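Local coordinates for crystal protein (Bacillus thuringiensis serovar dakota, PDB 2ZTB) that is a proteolytically activated parasporin-2 toxin that recognizes cancer cells and, as in related aerolysin-type toxins, probably forms pores in their membranes, at residues A183-P188 with G228-V233; Y31-D36 with K201-G206. All blocks are in the same frame, centred on the assembly; numbering follows the deposited sequence.

Contact 1 of 2, residues A183-P188 with G228-V233; sequences ADFSAP and GTVTNV
The ring of Phe185 lies flat over the backbone of Gly228, with the CA of Gly228 3.8 Å from the ring centroid. That atom stands 20° off the ring normal, a CH-pi contact over the face. Phe185 CG sits between its own backbone N and carbonyl carbon (chi1 60°), which swings the ring across the neighbouring strand; its CE2 comes within 3.4 Å of Thr229 N. On the same face of the sheet, Ala183 CB meets Val230 CG1 at 4.0 Å, and this buried side is closed by the hairpin of strands 126-132 and 136-142, through Ile128, Lys130 and Val138. Beneath these side chains the strands run antiparallel, two hydrogen-bonded pairs, Ala183 with Val230 and Phe185 with Gly228, flanking the non-hydrogen-bonded pair Asp184 with Thr229. Such long antiparallel strands build the elongated body of aerolysin-type beta-pore-forming toxins, to which parasporin-2 is related. Val230 N gives a nearly straight bond to Ala183 O (2.9 Å, 172° at the hydrogen), whereas Phe185 N approaches Gly228 O from above the carbonyl plane. The other face is polar and partly exposed. There Asp184 and Thr229 extend side by side, and the Thr229 hydroxyl, OG1, donates to Asp184 OD1 at 2.9 Å. Thr229 CG2 packs 3.6 Å from that same OD1, while Asp184 also touches Arg73 on strand 61-90.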
loop_
_atom_site.group_PDB
_atom_site.type_symbol
_atom_site.label_atom_id
_atom_site.label_comp_id
_atom_site.label_asym_id
_atom_site.label_seq_id
_atom_site.Cartn_x
_atom_site.Cartn_y
_atom_site.Cartn_z
ATOM N N ALA A 183 8.789 -5.848 -0.724
ATOM C CA ALA A 183 9.171 -5.036 -1.851
ATOM C C ALA A 183 8.575 -3.656 -1.665
ATOM O O ALA A 183 7.397 -3.521 -1.328
ATOM C CB ALA A 183 8.675 -5.666 -3.151
ATOM N N ASP A 184 9.392 -2.633 -1.874
ATOM C CA ASP A 184 8.879 -1.271 -2.031
ATOM C C ASP A 184 8.320 -1.076 -3.424
ATOM O O ASP A 184 8.773 -1.704 -4.391
ATOM C CB ASP A 184 9.974 -0.230 -1.782
ATOM C CG ASP A 184 10.402 -0.176 -0.336
ATOM O OD1 ASP A 184 9.576 -0.492 0.542
ATOM O OD2 ASP A 184 11.563 0.175 -0.077
ATOM N N PHE A 185 7.332 -0.201 -3.533
ATOM C CA PHE A 185 6.834 0.183 -4.848
ATOM C C PHE A 185 6.599 1.690 -4.940
ATOM O O PHE A 185 6.509 2.384 -3.932
ATOM C CB PHE A 185 5.590 -0.637 -5.242
ATOM C CG PHE A 185 4.421 -0.493 -4.298
ATOM C CD1 PHE A 185 3.553 0.611 -4.389
ATOM C CD2 PHE A 185 4.165 -1.470 -3.335
ATOM C CE1 PHE A 185 2.458 0.744 -3.520
ATOM C CE2 PHE A 185 3.072 -1.349 -2.452
ATOM C CZ PHE A 185 2.216 -0.232 -2.543
ATOM N N SER A 186 6.565 2.199 -6.162
ATOM C CA SER A 186 6.243 3.601 -6.400
ATOM C C SER A 186 5.580 3.701 -7.759
ATOM O O SER A 186 5.651 2.770 -8.557
ATOM C CB SER A 186 7.486 4.496 -6.316
ATOM O OG SER A 186 8.457 4.131 -7.276
ATOM N N ALA A 187 4.890 4.812 -7.982
ATOM C CA ALA A 187 4.265 5.128 -9.255
ATOM C C ALA A 187 4.219 6.652 -9.370
ATOM O O ALA A 187 3.985 7.340 -8.371
ATOM C CB ALA A 187 2.864 4.555 -9.315
ATOM N N PRO A 188 4.459 7.186 -10.582
ATOM C CA PRO A 188 4.278 8.623 -10.778
ATOM C C PRO A 188 2.791 8.996 -10.727
ATOM O O PRO A 188 1.938 8.249 -11.226
ATOM C CB PRO A 188 4.844 8.859 -12.180
ATOM C CG PRO A 188 4.686 7.510 -12.880
ATOM C CD PRO A 188 4.905 6.494 -11.813
ATOM N N GLY A 228 4.807 2.840 -1.458
ATOM C CA GLY A 228 4.296 1.874 -0.510
ATOM C C GLY A 228 5.222 0.700 -0.397
ATOM O O GLY A 228 6.312 0.704 -0.971
ATOM N N THR A 229 4.764 -0.291 0.361
ATOM C CA THR A 229 5.479 -1.535 0.605
ATOM C C THR A 229 4.495 -2.698 0.638
ATOM O O THR A 229 3.381 -2.585 1.151
ATOM C CB THR A 229 6.254 -1.476 1.939
ATOM O OG1 THR A 229 7.071 -0.304 1.951
ATOM C CG2 THR A 229 7.161 -2.721 2.120
ATOM N N VAL A 230 4.927 -3.817 0.081
ATOM C CA VAL A 230 4.192 -5.080 0.188
ATOM C C VAL A 230 5.074 -6.084 0.942
ATOM O O VAL A 230 6.198 -6.358 0.529
ATOM C CB VAL A 230 3.660 -5.570 -1.191
ATOM C CG1 VAL A 230 4.767 -5.645 -2.232
ATOM C CG2 VAL A 230 2.922 -6.904 -1.063
ATOM N N THR A 231 4.581 -6.531 2.103
ATOM C CA THR A 231 5.266 -7.478 2.983
ATOM C C THR A 231 4.515 -8.826 3.081
ATOM O O THR A 231 3.284 -8.890 2.916
ATOM C CB THR A 231 5.470 -6.891 4.371
ATOM O OG1 THR A 231 6.226 -5.681 4.263
ATOM C CG2 THR A 231 6.245 -7.840 5.271
ATOM N N ASN A 232 5.281 -9.903 3.268
ATOM C CA ASN A 232 4.735 -11.233 3.517
ATOM C C ASN A 232 5.574 -11.847 4.630
ATOM O O ASN A 232 6.805 -11.775 4.586
ATOM C CB ASN A 232 4.725 -12.092 2.238
ATOM C CG ASN A 232 3.906 -13.389 2.391
ATOM O OD1 ASN A 232 2.729 -13.435 2.054
ATOM N ND2 ASN A 232 4.537 -14.442 2.914
ATOM N N VAL A 233 4.906 -12.355 5.667
ATOM C CA VAL A 233 5.579 -13.083 6.762
ATOM C C VAL A 233 5.080 -14.532 6.749
ATOM O O VAL A 233 3.874 -14.797 6.824
ATOM C CB VAL A 233 5.433 -12.384 8.156
ATOM C CG1 VAL A 233 6.265 -13.094 9.234
ATOM C CG2 VAL A 233 5.889 -10.913 8.083
#

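Contact 2 of 2, residues Y31-D36 with K201-G206; sequences YGTNPD and KRVGPG
Val203 presents one methyl branch to Tyr31, the last residue of helix 20-31, and the other to Thr33 in the loop beyond it. Its CG1 lies beside the backbone N, anti to the carbonyl carbon (chi1 -66°), and reaches Thr33, 3.8 Å from the CB of that threonine. The other branch, CG2, rests 3.8 Å from Tyr31 CB and approaches the ring obliquely, the two side chains crossing at about a right angle. Further along the same ring, Gly204 CA meets the edge in plane, 3.9 Å from Tyr31 CD2. The ring also stacks with Trp211 and meets Phe199, and its OH is hydrogen-bonded to Asn213 ND2, so partners beyond the contact hold the tyrosine too. Lys201 leaves its backbone with CG between N and the carbonyl carbon (chi1 58°), then runs fully extended, bringing CE to 3.4 Å from Thr33 OG1. Its NZ donates to a water 3.0 Å away, which is also hydrogen-bonded to Thr33 OG1. A second water accepts from Gly204 N and donates to Tyr31 O, each at 2.7 Å. This surface contact lies at one tip of the elongated molecule. Direct contact is by van der Waals packing, mostly on Val203 but also of the lysine CE against the threonine hydroxyl; ammonium and hydroxyl, and Gly204 N-H and Tyr31 carbonyl, are joined through one water each, so water carries the polar link across the contact.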
loop_
_atom_site.group_PDB
_atom_site.type_symbol
_atom_site.label_atom_id
_atom_site.label_comp_id
_atom_site.label_asym_id
_atom_site.label_seq_id
_atom_site.Cartn_x
_atom_site.Cartn_y
_atom_site.Cartn_z
ATOM N N TYR A 31 -4.161 37.187 -17.443
ATOM C CA TYR A 31 -5.177 37.939 -18.172
ATOM C C TYR A 31 -5.162 39.412 -17.813
ATOM O O TYR A 31 -5.725 40.231 -18.544
ATOM C CB TYR A 31 -6.572 37.283 -18.021
ATOM C CG TYR A 31 -6.619 35.949 -18.751
ATOM C CD1 TYR A 31 -6.405 34.755 -18.068
ATOM C CD2 TYR A 31 -6.768 35.897 -20.139
ATOM C CE1 TYR A 31 -6.390 33.541 -18.725
ATOM C CE2 TYR A 31 -6.747 34.676 -20.818
ATOM C CZ TYR A 31 -6.556 33.505 -20.097
ATOM O OH TYR A 31 -6.533 32.300 -20.743
ATOM N N GLY A 32 -4.479 39.748 -16.715
ATOM C CA GLY A 32 -4.278 41.147 -16.314
ATOM C C GLY A 32 -5.407 41.702 -15.456
ATOM O O GLY A 32 -5.422 42.883 -15.139
ATOM N N THR A 33 -6.360 40.845 -15.089
ATOM C CA THR A 33 -7.486 41.223 -14.244
ATOM C C THR A 33 -7.748 40.028 -13.348
ATOM O O THR A 33 -7.686 38.884 -13.798
ATOM C CB THR A 33 -8.762 41.564 -15.092
ATOM O OG1 THR A 33 -8.490 42.696 -15.930
ATOM C CG2 THR A 33 -9.980 41.883 -14.218
ATOM N N ASN A 34 -8.000 40.291 -12.075
ATOM C CA ASN A 34 -8.299 39.238 -11.121
ATOM C C ASN A 34 -9.667 38.640 -11.496
ATOM O O ASN A 34 -10.626 39.384 -11.654
ATOM C CB ASN A 34 -8.287 39.836 -9.707
ATOM C CG ASN A 34 -8.260 38.777 -8.600
ATOM O OD1 ASN A 34 -7.739 37.660 -8.772
ATOM N ND2 ASN A 34 -8.810 39.139 -7.444
ATOM N N PRO A 35 -9.752 37.310 -11.717
ATOM C CA PRO A 35 -11.076 36.795 -12.035
ATOM C C PRO A 35 -12.011 36.851 -10.818
ATOM O O PRO A 35 -11.546 36.823 -9.654
ATOM C CB PRO A 35 -10.800 35.331 -12.413
ATOM C CG PRO A 35 -9.537 34.985 -11.733
ATOM C CD PRO A 35 -8.730 36.243 -11.716
ATOM N N ASP A 36 -13.313 36.906 -11.096
ATOM C CA ASP A 36 -14.324 36.849 -10.062
ATOM C C ASP A 36 -14.315 35.475 -9.407
ATOM O O ASP A 36 -14.453 35.354 -8.192
ATOM C CB ASP A 36 -15.697 37.107 -10.670
ATOM C CG ASP A 36 -16.010 38.572 -10.835
ATOM O OD1 ASP A 36 -15.276 39.438 -10.314
ATOM O OD2 ASP A 36 -17.019 38.857 -11.502
ATOM N N LYS A 201 -14.796 41.711 -16.446
ATOM C CA LYS A 201 -14.892 42.300 -17.781
ATOM C C LYS A 201 -14.324 41.357 -18.859
ATOM O O LYS A 201 -13.796 40.293 -18.545
ATOM C CB LYS A 201 -14.186 43.655 -17.809
ATOM C CG LYS A 201 -12.731 43.595 -17.428
ATOM C CD LYS A 201 -12.200 44.973 -17.269
ATOM C CE LYS A 201 -10.715 44.973 -17.195
ATOM N NZ LYS A 201 -10.198 46.366 -16.951
ATOM N N ARG A 202 -14.443 41.740 -20.126
ATOM C CA ARG A 202 -13.840 40.962 -21.210
ATOM C C ARG A 202 -12.321 41.134 -21.152
ATOM O O ARG A 202 -11.833 42.247 -21.077
ATOM C CB ARG A 202 -14.388 41.390 -22.576
ATOM C CG ARG A 202 -15.816 40.925 -22.866
ATOM C CD ARG A 202 -16.199 41.240 -24.325
ATOM N NE ARG A 202 -17.605 40.960 -24.656
ATOM C CZ ARG A 202 -18.134 39.766 -24.965
ATOM N NH1 ARG A 202 -17.406 38.649 -24.979
ATOM N NH2 ARG A 202 -19.435 39.690 -25.262
ATOM N N VAL A 203 -11.594 40.017 -21.147
ATOM C CA VAL A 203 -10.128 40.011 -21.120
ATOM C C VAL A 203 -9.591 39.052 -22.198
ATOM O O VAL A 203 -10.356 38.287 -22.797
ATOM C CB VAL A 203 -9.551 39.548 -19.719
ATOM C CG1 VAL A 203 -9.882 40.539 -18.589
ATOM C CG2 VAL A 203 -10.013 38.128 -19.370
ATOM N N GLY A 204 -8.278 39.078 -22.420
ATOM C CA GLY A 204 -7.629 38.097 -23.283
ATOM C C GLY A 204 -7.834 38.372 -24.760
ATOM O O GLY A 204 -8.529 39.325 -25.133
ATOM N N PRO A 205 -7.209 37.550 -25.618
ATOM C CA PRO A 205 -7.337 37.719 -27.061
ATOM C C PRO A 205 -8.782 37.537 -27.547
ATOM O O PRO A 205 -9.377 36.477 -27.358
ATOM C CB PRO A 205 -6.423 36.629 -27.630
ATOM C CG PRO A 205 -5.577 36.158 -26.494
ATOM C CD PRO A 205 -6.322 36.431 -25.247
ATOM N N GLY A 206 -9.327 38.577 -28.170
ATOM C CA GLY A 206 -10.724 38.605 -28.608
ATOM C C GLY A 206 -11.686 39.252 -27.616
ATOM O O GLY A 206 -12.770 39.678 -28.008
HETATM O O HOH W 1 -6.199 40.271 -21.227
HETATM O O HOH W 2 -8.438 45.315 -14.749
#

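In the fold
From the N terminus, the chain passes through helix 20-31 into the first half of contact 2, then through the long strands 61-90, 96-116 and 147-164 before strand 168-199 supplies the first half of contact 1. Just past the end of that strand, residues 201-206 close contact 2 across a loop of 164 residues; the chain then returns through strand 210-214 to strand 223-247, where residues 228-233 close contact 1 over 39 residues. The two closures therefore cross rather than nest. Their centres lie about 47 Å apart, without touching: contact 1 joins two strands near the middle of the molecule, contact 2 ties the end of helix 20-31 to the turn between strands 168-199 and 210-214.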